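PDB 1VJX: putative ferritin-like diiron-carboxylate protein TM1526 from Thermotoga maritima, which is of unknown function but, as a rubrerythrin-family member of the ferritin-like clan, probably binds metal ions and may act as an oxidoreductase. Local coordinates for residues D124-N128 with S129-K133. Residues are numbered along the deposited sequence; the frame is centred on the assembly and turned at random.
Sequences DGLVN and SDAQK
Asn128 caps the helix that starts at Ser129: its OD1 accepts from Asp130 N at 2.6 Å and, more weakly, from Ala131 N at 3.4 Å. The shorter bond is bent, 134° at the hydrogen, and its donor is tilted out of the amide plane; the same oxygen is shared by two first-turn N-H groups. A first torsion of 160° places CG roughly anti to the backbone N, from where OD1 can meet these donors. Replacing Asn128 with an alanine would probably leave the N-H groups of Asp130 and Ala131 without their side-chain acceptor and weaken the start of the helix. The backbone of Asn128 joins in, its O taking a nearly straight bond (173°) from Gln132 N at 3.1 Å, the first i to i+4 bond of the helix. Next to the cap, buried Leu126 packs on Ala131, CD1 to CB 3.9 Å, while Leu126 CB meets Gln132 CG at 3.8 Å. The amide end of Gln132 reaches back across the turn, where NE2 donates to Lys123 O. In the second shell, Glu73 OE2 accepts from the backbone N of both Val127 and Asn128, so one carboxylate oxygen takes both N-H groups of the loop. The whole forms the short connection between helices 101-125 and 129-156, at one end of the ferritin-like bundle, with the short helix 71-74 supplying Glu73.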
ATOM      1  N   ASP A 124       8.379  11.885   5.058  1.00 45.34           N
ATOM      2  CA  ASP A 124       9.473  12.535   5.770  1.00 46.24           C
ATOM      3  C   ASP A 124      10.674  12.874   4.884  1.00 45.96           C
ATOM      4  O   ASP A 124      11.438  13.736   5.227  1.00 46.17           O
ATOM      5  CB  ASP A 124       9.972  11.647   6.891  1.00 46.54           C
ATOM      6  CG  ASP A 124       9.252  11.885   8.204  1.00 46.42           C
ATOM      7  OD1 ASP A 124       8.135  12.509   8.220  1.00 51.33           O
ATOM      8  OD2 ASP A 124       9.759  11.474   9.278  1.00 41.20           O
ATOM      9  N   GLY A 125      10.841  12.191   3.762  1.00 46.52           N
ATOM     10  CA  GLY A 125      12.014  12.383   2.886  1.00 46.83           C
ATOM     11  C   GLY A 125      11.792  13.390   1.781  1.00 47.78           C
ATOM     12  O   GLY A 125      12.753  13.855   1.120  1.00 47.38           O
ATOM     13  N   LEU A 126      10.515  13.680   1.538  1.00 48.47           N
ATOM     14  CA  LEU A 126      10.133  14.699   0.608  1.00 49.36           C
ATOM     15  C   LEU A 126      10.341  16.051   1.273  1.00 50.61           C
ATOM     16  O   LEU A 126      10.160  16.208   2.491  1.00 51.84           O
ATOM     17  CB  LEU A 126       8.709  14.500   0.124  1.00 49.17           C
ATOM     18  CG  LEU A 126       8.458  13.230  -0.704  1.00 48.90           C
ATOM     19  CD1 LEU A 126       6.921  12.901  -0.727  1.00 49.55           C
ATOM     20  CD2 LEU A 126       8.970  13.382  -2.078  1.00 45.09           C
ATOM     21  N   VAL A 127      10.780  17.000   0.450  1.00 51.35           N
ATOM     22  CA  VAL A 127      11.155  18.346   0.854  1.00 52.06           C
ATOM     23  C   VAL A 127      10.157  19.343   0.273  1.00 52.00           C
ATOM     24  O   VAL A 127       9.862  20.370   0.882  1.00 53.01           O
ATOM     25  CB  VAL A 127      12.606  18.660   0.348  1.00 53.05           C
ATOM     26  CG1 VAL A 127      12.752  20.117  -0.135  1.00 54.34           C
ATOM     27  CG2 VAL A 127      13.636  18.332   1.436  1.00 53.73           C
ATOM     28  N   ASN A 128       9.643  19.034  -0.908  1.00 51.96           N
ATOM     29  CA  ASN A 128       8.624  19.833  -1.550  1.00 52.54           C
ATOM     30  C   ASN A 128       7.307  19.634  -0.764  1.00 52.85           C
ATOM     31  O   ASN A 128       6.905  18.497  -0.497  1.00 53.82           O
ATOM     32  CB  ASN A 128       8.511  19.431  -3.026  1.00 51.98           C
ATOM     33  CG  ASN A 128       7.205  19.847  -3.632  1.00 55.08           C
ATOM     34  OD1 ASN A 128       6.370  20.435  -2.928  1.00 56.44           O
ATOM     35  ND2 ASN A 128       6.995  19.554  -4.937  1.00 53.78           N
ATOM     36  N   SER A 129       6.669  20.739  -0.372  1.00 52.74           N
ATOM     37  CA  SER A 129       5.507  20.717   0.517  1.00 51.83           C
ATOM     38  C   SER A 129       4.220  20.251  -0.175  1.00 51.53           C
ATOM     39  O   SER A 129       3.288  19.791   0.504  1.00 51.73           O
ATOM     40  CB  SER A 129       5.290  22.100   1.165  1.00 52.09           C
ATOM     41  OG  SER A 129       4.370  22.935   0.444  1.00 51.36           O
ATOM     42  N   ASP A 130       4.159  20.392  -1.502  1.00 50.88           N
ATOM     43  CA  ASP A 130       3.066  19.825  -2.324  1.00 50.70           C
ATOM     44  C   ASP A 130       3.122  18.291  -2.395  1.00 49.66           C
ATOM     45  O   ASP A 130       2.081  17.615  -2.212  1.00 49.03           O
ATOM     46  CB  ASP A 130       3.107  20.376  -3.757  1.00 50.59           C
ATOM     47  CG  ASP A 130       2.215  21.595  -3.978  1.00 53.69           C
ATOM     48  OD1 ASP A 130       1.546  22.161  -3.025  1.00 54.33           O
ATOM     49  OD2 ASP A 130       2.163  22.065  -5.143  1.00 55.30           O
ATOM     50  N   ALA A 131       4.311  17.770  -2.715  1.00 48.44           N
ATOM     51  CA  ALA A 131       4.590  16.340  -2.640  1.00 48.98           C
ATOM     52  C   ALA A 131       4.194  15.781  -1.269  1.00 48.86           C
ATOM     53  O   ALA A 131       3.470  14.799  -1.198  1.00 48.82           O
ATOM     54  CB  ALA A 131       6.056  16.024  -2.923  1.00 48.39           C
ATOM     55  N   GLN A 132       4.694  16.366  -0.195  1.00 48.72           N
ATOM     56  CA  GLN A 132       4.293  15.915   1.144  1.00 49.94           C
ATOM     57  C   GLN A 132       2.768  15.962   1.363  1.00 49.20           C
ATOM     58  O   GLN A 132       2.222  15.050   1.928  1.00 49.43           O
ATOM     59  CB  GLN A 132       4.946  16.758   2.236  1.00 50.19           C
ATOM     60  CG  GLN A 132       6.427  16.578   2.353  1.00 52.14           C
ATOM     61  CD  GLN A 132       7.009  17.352   3.525  1.00 52.65           C
ATOM     62  OE1 GLN A 132       6.803  18.570   3.638  1.00 52.14           O
ATOM     63  NE2 GLN A 132       7.736  16.635   4.410  1.00 55.83           N
ATOM     64  N   LYS A 133       2.082  17.004   0.918  1.00 49.01           N
ATOM     65  CA  LYS A 133       0.614  17.040   1.072  1.00 48.96           C
ATOM     66  C   LYS A 133      -0.048  15.920   0.255  1.00 47.92           C
ATOM     67  O   LYS A 133      -1.000  15.281   0.725  1.00 48.59           O
ATOM     68  CB  LYS A 133       0.029  18.442   0.758  1.00 49.11           C
ATOM     69  CG  LYS A 133      -1.488  18.470   0.392  1.00 49.77           C
ATOM     70  CD  LYS A 133      -2.233  19.672   0.998  1.00 50.55           C
TER